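Acetyl xylan esterase (Paenibacillus sp. R4, PDB 6AGQ) probably hydrolyses acetyl ester bonds on xylan and related acetylated carbohydrates, as a cold-active esterase of the alpha/beta-hydrolase superfamily. Local coordinates at residues Ala269-Asp274 / Glu304-His309; Arg296-Tyr301 / Glu310-Arg315; Lys53-Tyr58 / Glu104-Ala109; Gly140-Gly145 / Pro209-Phe214. All blocks are in the same frame, centred on the assembly; numbering follows the deposited sequence.

Interaction 1: residues Ala269-Asp274 / Glu304-His309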
# COMPACT_ATOMS: atom_id res chain seq x y z
N ALA A 269 -9.79 -25.52 -13.76
CA ALA A 269 -9.64 -24.08 -13.90
C ALA A 269 -8.25 -23.56 -13.47
O ALA A 269 -7.75 -23.89 -12.37
CB ALA A 269 -10.67 -23.35 -13.03
N ILE A 270 -7.66 -22.72 -14.31
CA ILE A 270 -6.39 -22.06 -13.96
C ILE A 270 -6.54 -20.58 -14.25
O ILE A 270 -7.09 -20.19 -15.29
CB ILE A 270 -5.25 -22.64 -14.78
CG1 ILE A 270 -5.19 -24.15 -14.57
CG2 ILE A 270 -3.92 -21.93 -14.48
CD1 ILE A 270 -4.14 -24.89 -15.41
N THR A 271 -6.06 -19.77 -13.34
CA THR A 271 -6.19 -18.34 -13.45
C THR A 271 -4.79 -17.80 -13.61
O THR A 271 -3.92 -18.06 -12.77
CB THR A 271 -6.89 -17.77 -12.18
OG1 THR A 271 -6.37 -18.41 -11.02
CG2 THR A 271 -8.43 -18.09 -12.23
N LEU A 272 -4.56 -17.07 -14.69
CA LEU A 272 -3.18 -16.76 -15.10
C LEU A 272 -2.50 -15.66 -14.30
O LEU A 272 -1.31 -15.55 -14.38
CB LEU A 272 -3.11 -16.39 -16.57
CG LEU A 272 -3.28 -17.52 -17.60
CD1 LEU A 272 -2.94 -17.01 -18.99
CD2 LEU A 272 -2.44 -18.75 -17.28
N GLN A 273 -3.26 -14.84 -13.59
CA GLN A 273 -2.71 -13.77 -12.78
C GLN A 273 -2.60 -14.20 -11.29
O GLN A 273 -2.29 -13.37 -10.44
CB GLN A 273 -3.61 -12.50 -12.85
CG GLN A 273 -3.80 -11.88 -14.24
CD GLN A 273 -2.52 -11.78 -15.05
OE1 GLN A 273 -1.50 -11.26 -14.58
NE2 GLN A 273 -2.55 -12.33 -16.25
N ASP A 274 -2.85 -15.47 -11.00
CA ASP A 274 -2.90 -15.99 -9.63
C ASP A 274 -1.47 -15.97 -9.03
O ASP A 274 -0.56 -16.61 -9.57
CB ASP A 274 -3.45 -17.43 -9.68
CG ASP A 274 -4.02 -17.90 -8.33
OD1 ASP A 274 -3.41 -17.57 -7.26
OD2 ASP A 274 -5.06 -18.67 -8.38
N GLU A 304 -9.49 -15.61 -6.79
CA GLU A 304 -10.71 -14.84 -6.55
C GLU A 304 -11.90 -15.64 -7.06
O GLU A 304 -11.69 -16.62 -7.79
CB GLU A 304 -10.68 -13.47 -7.24
CG GLU A 304 -10.17 -13.46 -8.69
CD GLU A 304 -10.22 -12.07 -9.35
OE1 GLU A 304 -11.29 -11.41 -9.26
OE2 GLU A 304 -9.19 -11.66 -9.97
N GLY A 305 -13.11 -15.27 -6.63
CA GLY A 305 -14.33 -15.93 -7.11
C GLY A 305 -14.47 -15.88 -8.64
O GLY A 305 -14.15 -14.86 -9.28
N LEU A 306 -14.96 -16.99 -9.22
CA LEU A 306 -15.10 -17.16 -10.66
C LEU A 306 -16.56 -17.42 -11.02
O LEU A 306 -16.95 -18.58 -11.24
CB LEU A 306 -14.21 -18.32 -11.12
CG LEU A 306 -12.72 -18.16 -10.80
CD1 LEU A 306 -11.97 -19.49 -11.08
CD2 LEU A 306 -12.09 -17.00 -11.58
N PRO A 307 -17.39 -16.36 -11.08
CA PRO A 307 -18.86 -16.52 -11.31
C PRO A 307 -19.26 -17.37 -12.53
O PRO A 307 -20.12 -18.22 -12.43
CB PRO A 307 -19.39 -15.07 -11.43
CG PRO A 307 -18.28 -14.16 -10.97
CD PRO A 307 -17.06 -14.99 -10.61
N PHE A 308 -18.61 -17.11 -13.66
CA PHE A 308 -18.68 -17.90 -14.95
C PHE A 308 -18.28 -19.37 -14.88
O PHE A 308 -18.68 -20.15 -15.77
CB PHE A 308 -17.76 -17.28 -16.03
CG PHE A 308 -16.51 -16.65 -15.45
CD1 PHE A 308 -15.37 -17.40 -15.22
CD2 PHE A 308 -16.53 -15.32 -15.03
CE1 PHE A 308 -14.22 -16.82 -14.65
CE2 PHE A 308 -15.42 -14.75 -14.43
CZ PHE A 308 -14.26 -15.51 -14.25
N HIS A 309 -17.48 -19.76 -13.88
CA HIS A 309 -16.98 -21.14 -13.85
C HIS A 309 -18.06 -22.13 -13.47
O HIS A 309 -18.03 -23.28 -13.89
CB HIS A 309 -15.76 -21.33 -12.94
CG HIS A 309 -15.05 -22.62 -13.22
ND1 HIS A 309 -14.55 -22.93 -14.48
CD2 HIS A 309 -14.83 -23.72 -12.45
CE1 HIS A 309 -14.05 -24.16 -14.46
NE2 HIS A 309 -14.22 -24.67 -13.25
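H309 lays its imidazole flat beneath the methyl of A269, and that is one of two small apolar touches joining the end of strand 265-271 to the loop ahead of helix 309-320. H309 CB already points toward the strand, and chi1 -164°, with CG anti to the backbone N, carries the ring on over A269. ND1 passes at 4.2 Å from A269 CB, but its real partner is the hydroxyl of Y298 on the adjoining strand, to which it is hydrogen-bonded. Further round, H309 CE1 comes within 3.8 Å of A269 CB, and NE2 is equally near. The methyl therefore sits over one face, displaced toward the rim, in a CH-pi contact: A269 CB is 3.9 Å from the centroid of the H309 ring and 19° off its normal.

The second touch is tip to tip. T271 sends its methyl CG2 into the fork of L306, where CD2 lies at 3.9 Å and CD1 only slightly farther. The other branch of T271, OG1, has a weak hydrogen bond to G302 O.

F208 lies against T271, L306 and D274. D274 also touches H303, and the two stand where an alpha/beta hydrolase usually carries the acid and histidine of its catalytic triad, though that role is inferred here. Across the contact itself everything is carbon or ring face, so the loop is held to the strand by van der Waals packing, while the polar edge of H309 is fixed by Y298.

Interaction 2: residues Arg296-Tyr301 / Glu310-Arg315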
# COMPACT_ATOMS: atom_id res chain seq x y z
N ARG A 296 -9.91 -24.82 -18.23
CA ARG A 296 -10.41 -23.47 -18.55
C ARG A 296 -9.33 -22.45 -18.08
O ARG A 296 -9.00 -22.42 -16.91
CB ARG A 296 -11.73 -23.20 -17.87
CG ARG A 296 -12.88 -24.13 -18.22
CD ARG A 296 -13.36 -24.03 -19.67
NE ARG A 296 -14.38 -25.03 -20.04
CZ ARG A 296 -14.14 -26.25 -20.54
NH1 ARG A 296 -12.90 -26.67 -20.80
NH2 ARG A 296 -15.17 -27.07 -20.83
N LEU A 297 -8.82 -21.62 -18.99
CA LEU A 297 -7.81 -20.56 -18.70
C LEU A 297 -8.49 -19.22 -18.63
O LEU A 297 -9.02 -18.73 -19.63
CB LEU A 297 -6.77 -20.52 -19.81
CG LEU A 297 -6.21 -21.89 -20.24
CD1 LEU A 297 -5.44 -21.80 -21.55
CD2 LEU A 297 -5.32 -22.39 -19.13
N TYR A 298 -8.58 -18.66 -17.44
CA TYR A 298 -9.09 -17.32 -17.21
C TYR A 298 -7.88 -16.36 -17.17
O TYR A 298 -7.18 -16.21 -16.14
CB TYR A 298 -9.96 -17.32 -15.94
CG TYR A 298 -11.10 -18.31 -16.08
CD1 TYR A 298 -11.98 -18.24 -17.16
CD2 TYR A 298 -11.31 -19.33 -15.15
CE1 TYR A 298 -13.03 -19.15 -17.33
CE2 TYR A 298 -12.38 -20.24 -15.31
CZ TYR A 298 -13.23 -20.15 -16.40
OH TYR A 298 -14.25 -21.04 -16.61
N HIS A 299 -7.63 -15.71 -18.31
CA HIS A 299 -6.40 -14.88 -18.50
C HIS A 299 -6.16 -13.71 -17.50
O HIS A 299 -5.01 -13.51 -17.03
CB HIS A 299 -6.29 -14.38 -19.96
CG HIS A 299 -6.16 -15.48 -20.99
ND1 HIS A 299 -7.19 -16.36 -21.29
CD2 HIS A 299 -5.13 -15.82 -21.79
CE1 HIS A 299 -6.78 -17.21 -22.23
NE2 HIS A 299 -5.53 -16.91 -22.55
N ASP A 300 -7.23 -12.96 -17.17
CA ASP A 300 -7.14 -11.72 -16.35
C ASP A 300 -7.66 -11.83 -14.90
O ASP A 300 -8.01 -10.82 -14.26
CB ASP A 300 -7.94 -10.61 -17.07
CG ASP A 300 -7.63 -10.59 -18.55
OD1 ASP A 300 -6.47 -10.25 -18.85
OD2 ASP A 300 -8.51 -11.00 -19.38
N TYR A 301 -7.71 -13.05 -14.39
CA TYR A 301 -8.19 -13.31 -13.04
C TYR A 301 -7.04 -13.85 -12.19
O TYR A 301 -6.16 -14.60 -12.66
CB TYR A 301 -9.37 -14.33 -13.08
CG TYR A 301 -10.68 -13.67 -13.43
CD1 TYR A 301 -11.05 -13.47 -14.78
CD2 TYR A 301 -11.55 -13.20 -12.42
CE1 TYR A 301 -12.25 -12.83 -15.10
CE2 TYR A 301 -12.74 -12.57 -12.76
CZ TYR A 301 -13.06 -12.37 -14.08
OH TYR A 301 -14.23 -11.77 -14.41
N GLU A 310 -19.05 -21.67 -12.71
CA GLU A 310 -20.08 -22.52 -12.18
C GLU A 310 -20.84 -23.21 -13.30
O GLU A 310 -21.00 -24.43 -13.29
CB GLU A 310 -21.01 -21.72 -11.26
CG GLU A 310 -21.55 -22.54 -10.11
CD GLU A 310 -20.54 -22.73 -8.97
OE1 GLU A 310 -19.31 -22.60 -9.20
OE2 GLU A 310 -20.98 -23.02 -7.84
N GLU A 311 -21.25 -22.40 -14.27
CA GLU A 311 -21.82 -22.89 -15.50
C GLU A 311 -20.92 -23.87 -16.26
O GLU A 311 -21.41 -24.81 -16.84
CB GLU A 311 -22.10 -21.71 -16.44
CG GLU A 311 -22.86 -22.10 -17.72
CD GLU A 311 -23.31 -20.90 -18.56
OE1 GLU A 311 -23.22 -21.01 -19.82
OE2 GLU A 311 -23.75 -19.86 -17.97
N ALA A 312 -19.63 -23.58 -16.35
CA ALA A 312 -18.71 -24.45 -17.06
C ALA A 312 -18.69 -25.88 -16.41
O ALA A 312 -18.61 -26.88 -17.10
CB ALA A 312 -17.31 -23.83 -17.04
N MET A 313 -18.78 -25.92 -15.06
CA MET A 313 -18.77 -27.18 -14.30
C MET A 313 -20.10 -27.94 -14.45
O MET A 313 -20.11 -29.15 -14.69
CB MET A 313 -18.50 -26.94 -12.84
CG MET A 313 -17.10 -26.46 -12.61
SD MET A 313 -16.83 -26.32 -10.85
CE MET A 313 -17.69 -24.82 -10.39
N MET A 314 -21.19 -27.21 -14.41
CA MET A 314 -22.51 -27.74 -14.70
C MET A 314 -22.56 -28.44 -16.03
O MET A 314 -22.97 -29.57 -16.05
CB MET A 314 -23.60 -26.68 -14.57
CG MET A 314 -23.79 -26.22 -13.13
SD MET A 314 -24.94 -24.83 -13.09
CE MET A 314 -24.70 -24.12 -11.46
N ARG A 315 -22.09 -27.81 -17.11
CA ARG A 315 -22.05 -28.46 -18.46
C ARG A 315 -21.19 -29.73 -18.51
O ARG A 315 -21.54 -30.71 -19.13
CB ARG A 315 -21.49 -27.51 -19.52
CG ARG A 315 -22.36 -26.32 -19.84
CD ARG A 315 -21.87 -25.54 -21.06
NE ARG A 315 -22.72 -24.35 -21.25
CZ ARG A 315 -23.90 -24.31 -21.89
NH1 ARG A 315 -24.43 -25.39 -22.49
NH2 ARG A 315 -24.56 -23.15 -21.93
O HOH W 1 -17.64 -27.28 -19.62
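R296 overlaps the methyl of A312 with the far end of its side chain: R296 NE is 4.4 Å from A312 CB, and the guanidinium stands obliquely to that methyl. Two bends put it there. With chi1 at -60° and chi2 at -66° the chain folds back near its base, then runs out extended through CD toward the helix.

From the guanidinium the contact turns polar through a single water. R296 NH2 gives a hydrogen bond to it at 2.8 Å, and the water passes one on to the carbonyl, lying 2.7 Å from A312 O. This joins the R296 side chain to the helix backbone where the side chains alone barely meet. The charge of R296 also has a direct partner in E294, two residues earlier on the same strand, so NH2 has both a carboxylate and the water as partners.

Y298 supplies the other touch. Its hydroxyl comes to the same methyl, with Y298 OH 4.2 Å from A312 CB; the polar use of that OH is H309, at the head of the helix. The A312 methyl thus meets two residues, R296 and Y298, that lie two apart on one face of the strand. One turn on, R315 NH2 reaches back to E311 OE1 in a salt bridge 3.3 Å long, meeting the oxygen from above the carboxylate plane.

Strand 293-298 is the outermost of its side of the sheet in this chain, bonded to strand 265-271, and helix 309-320 lies against it through A312, with M314 lying against helix 106-110 on the helix's farther flank.

Interaction 3: residues Lys53-Tyr58 / Glu104-Ala109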
# COMPACT_ATOMS: atom_id res chain seq x y z
N LYS A 53 -37.54 -25.78 0.50
CA LYS A 53 -38.28 -27.03 0.66
C LYS A 53 -38.15 -27.96 -0.57
O LYS A 53 -38.56 -29.08 -0.48
CB LYS A 53 -39.74 -26.73 1.00
CG LYS A 53 -40.52 -27.90 1.57
CD LYS A 53 -41.69 -27.47 2.48
CE LYS A 53 -42.99 -28.23 2.21
NZ LYS A 53 -43.62 -27.74 0.95
N SER A 54 -37.52 -27.54 -1.66
CA SER A 54 -37.21 -28.44 -2.80
C SER A 54 -36.05 -29.47 -2.59
O SER A 54 -35.79 -30.31 -3.46
CB SER A 54 -36.96 -27.61 -4.08
OG SER A 54 -35.66 -27.01 -4.11
N ILE A 55 -35.33 -29.36 -1.48
CA ILE A 55 -34.24 -30.22 -1.15
C ILE A 55 -34.41 -30.74 0.30
O ILE A 55 -35.04 -30.07 1.13
CB ILE A 55 -32.88 -29.47 -1.29
CG1 ILE A 55 -32.79 -28.26 -0.35
CG2 ILE A 55 -32.67 -29.01 -2.72
CD1 ILE A 55 -31.42 -27.55 -0.36
N SER A 56 -33.85 -31.91 0.58
CA SER A 56 -33.61 -32.32 1.95
C SER A 56 -32.17 -32.03 2.33
O SER A 56 -31.22 -32.35 1.54
CB SER A 56 -33.93 -33.80 2.17
OG SER A 56 -35.26 -34.02 1.69
N ILE A 57 -32.00 -31.50 3.54
CA ILE A 57 -30.70 -31.04 4.09
C ILE A 57 -30.36 -31.74 5.38
O ILE A 57 -31.11 -31.61 6.34
CB ILE A 57 -30.71 -29.51 4.39
CG1 ILE A 57 -30.83 -28.72 3.08
CG2 ILE A 57 -29.46 -29.06 5.16
CD1 ILE A 57 -31.51 -27.40 3.30
N TYR A 58 -29.22 -32.45 5.42
CA TYR A 58 -28.77 -33.14 6.60
C TYR A 58 -27.52 -32.56 7.15
O TYR A 58 -26.58 -32.28 6.44
CB TYR A 58 -28.51 -34.60 6.28
CG TYR A 58 -29.76 -35.33 5.80
CD1 TYR A 58 -30.60 -35.96 6.70
CD2 TYR A 58 -30.10 -35.31 4.46
CE1 TYR A 58 -31.75 -36.63 6.25
CE2 TYR A 58 -31.24 -35.95 3.99
CZ TYR A 58 -32.07 -36.60 4.89
OH TYR A 58 -33.20 -37.20 4.40
N GLU A 104 -25.53 -23.23 -0.82
CA GLU A 104 -24.46 -23.36 -1.80
C GLU A 104 -24.37 -24.71 -2.47
O GLU A 104 -23.59 -24.88 -3.40
CB GLU A 104 -23.10 -23.14 -1.12
CG GLU A 104 -22.90 -21.79 -0.43
CD GLU A 104 -21.54 -21.75 0.26
OE1 GLU A 104 -20.62 -22.45 -0.24
OE2 GLU A 104 -21.40 -21.07 1.31
N LEU A 105 -25.09 -25.71 -1.99
CA LEU A 105 -25.17 -27.00 -2.65
C LEU A 105 -26.47 -27.17 -3.47
O LEU A 105 -26.64 -28.17 -4.15
CB LEU A 105 -25.07 -28.09 -1.60
CG LEU A 105 -23.84 -28.02 -0.68
CD1 LEU A 105 -23.85 -29.12 0.39
CD2 LEU A 105 -22.58 -28.12 -1.53
N LEU A 106 -27.37 -26.19 -3.41
CA LEU A 106 -28.63 -26.22 -4.18
C LEU A 106 -28.54 -26.50 -5.70
O LEU A 106 -29.32 -27.25 -6.26
CB LEU A 106 -29.39 -24.88 -3.97
CG LEU A 106 -30.54 -24.60 -4.93
CD1 LEU A 106 -31.66 -25.66 -4.83
CD2 LEU A 106 -31.05 -23.19 -4.63
N GLN A 107 -27.70 -25.77 -6.36
CA GLN A 107 -27.37 -25.96 -7.76
C GLN A 107 -27.23 -27.43 -8.13
O GLN A 107 -27.82 -27.88 -9.10
CB GLN A 107 -26.08 -25.27 -8.15
CG GLN A 107 -25.39 -24.44 -7.07
CD GLN A 107 -24.02 -24.00 -7.49
OE1 GLN A 107 -23.72 -23.95 -8.69
NE2 GLN A 107 -23.17 -23.70 -6.52
N TRP A 108 -26.47 -28.18 -7.32
CA TRP A 108 -26.27 -29.61 -7.59
C TRP A 108 -27.54 -30.37 -7.39
O TRP A 108 -27.88 -31.16 -8.26
CB TRP A 108 -25.19 -30.15 -6.72
CG TRP A 108 -23.95 -29.31 -6.81
CD1 TRP A 108 -23.32 -28.72 -5.79
CD2 TRP A 108 -23.22 -28.96 -8.00
NE1 TRP A 108 -22.27 -28.00 -6.23
CE2 TRP A 108 -22.14 -28.16 -7.59
CE3 TRP A 108 -23.35 -29.28 -9.38
CZ2 TRP A 108 -21.20 -27.62 -8.49
CZ3 TRP A 108 -22.41 -28.78 -10.28
CH2 TRP A 108 -21.34 -27.95 -9.83
N ALA A 109 -28.30 -30.08 -6.30
CA ALA A 109 -29.54 -30.75 -6.06
C ALA A 109 -30.59 -30.49 -7.14
O ALA A 109 -31.34 -31.38 -7.53
CB ALA A 109 -30.11 -30.39 -4.69
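I55 has the largest share of this contact, pressing one methyl onto a short helix while L106 and A109 receive it. The methyl is CG2: it stands 3.5 Å from A109 CB, a close fit for two carbons, and 4.1 Å from L106 CD1. At chi1 61° the longer CG1 branch lies between the backbone N and the carbonyl carbon, which leaves CG2 opposite that carbon and pointed at the helix.

L106 answers differently. Its side chain starts off across the line of approach, and its CD1 then bends in so that I55 and L106 cross at about a right angle. A109, one turn along, simply offers CB. The two residues lie side by side on the helix and form a shallow seat for the isoleucine methyl. S54 adds a lighter touch, its OG being 4.3 Å from L106 CD1. Nothing polar links the segments here, so the join rests on shape and on burial of apolar surface. Past this seat another copy of the protein closes in: L106 packs on L106 of the third subunit, and S54 on its S110.

Within the chain, strand 55-63 enters the sheet here between strands 43-46 and 69-77. I55 also rests on V75 of strand 69-77, as does L105, while W108 on the far side of the short helix packs against M314 and I317 of helix 309-320.

Interaction 4: residues Gly140-Gly145 / Pro209-Phe214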
# COMPACT_ATOMS: atom_id res chain seq x y z
N GLY A 140 -1.44 -21.24 11.45
CA GLY A 140 -1.96 -22.08 10.35
C GLY A 140 -1.70 -23.56 10.54
O GLY A 140 -1.44 -24.01 11.64
N TRP A 141 -1.73 -24.32 9.47
CA TRP A 141 -1.67 -25.78 9.54
C TRP A 141 -0.62 -26.40 8.63
O TRP A 141 -0.27 -27.55 8.86
CB TRP A 141 -3.09 -26.37 9.21
CG TRP A 141 -4.13 -25.80 10.12
CD1 TRP A 141 -4.37 -26.17 11.38
CD2 TRP A 141 -4.97 -24.67 9.87
NE1 TRP A 141 -5.35 -25.41 11.93
CE2 TRP A 141 -5.72 -24.46 11.02
CE3 TRP A 141 -5.18 -23.84 8.78
CZ2 TRP A 141 -6.66 -23.44 11.12
CZ3 TRP A 141 -6.09 -22.83 8.88
CH2 TRP A 141 -6.83 -22.64 10.04
N MET A 142 -0.05 -25.65 7.69
CA MET A 142 0.91 -26.20 6.67
C MET A 142 2.21 -26.78 7.25
O MET A 142 2.91 -27.55 6.55
CB MET A 142 1.42 -25.08 5.73
CG MET A 142 0.42 -24.36 4.86
SD MET A 142 -0.50 -25.50 3.82
CE MET A 142 0.82 -25.88 2.67
N THR A 143 2.61 -26.34 8.44
CA THR A 143 3.93 -26.74 9.03
C THR A 143 3.82 -27.74 10.20
O THR A 143 4.80 -28.18 10.76
CB THR A 143 4.71 -25.51 9.47
OG1 THR A 143 4.02 -24.90 10.56
CG2 THR A 143 4.78 -24.50 8.37
N LEU A 144 2.60 -28.14 10.54
CA LEU A 144 2.40 -29.11 11.63
C LEU A 144 2.85 -30.49 11.20
O LEU A 144 2.35 -31.01 10.20
CB LEU A 144 0.98 -29.14 12.09
CG LEU A 144 0.51 -27.82 12.67
CD1 LEU A 144 -0.98 -27.93 12.82
CD2 LEU A 144 1.19 -27.55 14.01
N GLY A 145 3.87 -31.00 11.91
CA GLY A 145 4.44 -32.33 11.61
C GLY A 145 5.24 -32.38 10.32
O GLY A 145 5.39 -33.46 9.72
N PRO A 209 -5.74 -25.35 -8.02
CA PRO A 209 -5.42 -26.20 -6.91
C PRO A 209 -4.13 -25.77 -6.20
O PRO A 209 -3.10 -25.49 -6.84
CB PRO A 209 -5.31 -27.58 -7.53
CG PRO A 209 -5.05 -27.35 -8.97
CD PRO A 209 -5.73 -26.08 -9.30
N PHE A 210 -4.25 -25.69 -4.87
CA PHE A 210 -3.18 -25.50 -3.89
C PHE A 210 -2.60 -26.88 -3.61
O PHE A 210 -3.11 -27.90 -4.13
CB PHE A 210 -3.83 -24.84 -2.65
CG PHE A 210 -2.90 -24.55 -1.54
CD1 PHE A 210 -1.87 -23.64 -1.70
CD2 PHE A 210 -3.09 -25.14 -0.30
CE1 PHE A 210 -1.00 -23.35 -0.64
CE2 PHE A 210 -2.22 -24.88 0.74
CZ PHE A 210 -1.16 -23.99 0.56
N LEU A 211 -1.47 -26.91 -2.88
CA LEU A 211 -0.78 -28.19 -2.58
C LEU A 211 -0.16 -28.87 -3.80
O LEU A 211 -0.07 -30.11 -3.84
CB LEU A 211 -1.68 -29.21 -1.84
CG LEU A 211 -2.59 -28.61 -0.74
CD1 LEU A 211 -3.75 -29.51 -0.31
CD2 LEU A 211 -1.72 -28.22 0.45
N CYS A 212 0.30 -28.09 -4.77
CA CYS A 212 0.93 -28.64 -5.99
C CYS A 212 2.31 -28.03 -6.13
O CYS A 212 2.51 -26.84 -5.88
CB CYS A 212 0.13 -28.37 -7.27
SG CYS A 212 -1.56 -29.10 -7.33
N HIS A 213 3.22 -28.86 -6.61
CA HIS A 213 4.57 -28.51 -6.91
C HIS A 213 5.21 -27.64 -5.83
O HIS A 213 5.63 -26.52 -6.12
CB HIS A 213 4.57 -27.89 -8.32
CG HIS A 213 5.90 -27.93 -9.00
ND1 HIS A 213 6.97 -28.66 -8.50
CD2 HIS A 213 6.34 -27.36 -10.15
CE1 HIS A 213 8.02 -28.50 -9.30
NE2 HIS A 213 7.66 -27.71 -10.29
N PHE A 214 5.22 -28.16 -4.58
CA PHE A 214 5.63 -27.40 -3.37
C PHE A 214 6.93 -26.57 -3.44
O PHE A 214 6.97 -25.43 -2.99
CB PHE A 214 5.74 -28.29 -2.15
CG PHE A 214 4.39 -28.66 -1.53
CD1 PHE A 214 3.65 -27.72 -0.82
CD2 PHE A 214 3.90 -29.95 -1.64
CE1 PHE A 214 2.44 -28.05 -0.24
CE2 PHE A 214 2.70 -30.30 -1.07
CZ PHE A 214 1.96 -29.33 -0.37
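M142 and F210 form a Met-aromatic contact between two loops of the alpha/beta-hydrolase fold, one leading to helix 153-170 and the other following strand 203-207. This is the tight part. Both side chains come from opposite directions, and the sulfur meets the edge of the phenyl ring with the methyl beside it. M142 CE is 3.5 Å from F210 CZ, while M142 SD comes just as snugly to the neighbouring corner, 3.6 Å from F210 CE2. The methionine can do this because its chain is bent at both chi2 (-57°) and chi3 (-73°), curling the thioether round so that sulfur and methyl both come close to the ring.

Elsewhere the fit is slacker. The same methyl reaches L211, with M142 CE 4.1 Å from L211 CD2, and comes to F214 near that ring's plane, at 4.0 Å from F214 CE1. The more open parts of the loops are G140, L144 and H213, all partly exposed and clear of the other segment.

The main chain of M142 is fixed from outside: its N bonds to E228 and its O to the hydroxyl of Y152. F210 packs on S185, which sits in a GxSxG sequence consistent with a nucleophile elbow, so the loop that carries it probably helps shape the active-site surroundings. The side chain of F214 lies about 4 Å from a bound zinc ion. At the centre of it all, M142 SD lies in the plane of F210, 4.7 Å from the ring centroid and 83° off its normal.

How the interactions relate
From the N terminus, interaction 3 closes first, bringing residues 104-109 back to strand 55-63 after an excursion through the sheet. Interaction 4 follows in series, closing a longer loop between 140-145 and 209-214 on the opposite side of the chain's centre. Interactions 1 and 2 come last and cross: 269-274 pairs with 304-309 while 296-301 pairs with 310-315, so neighbouring strands 265-271 and 293-298 are both tied to the approach and first turns of helix 309-320. That helix also links back to interaction 3, where E310 OE2 is probably hydrogen-bonded to Q107 NE2. Interaction 4 touches interaction 1 lightly, through P209 and A269.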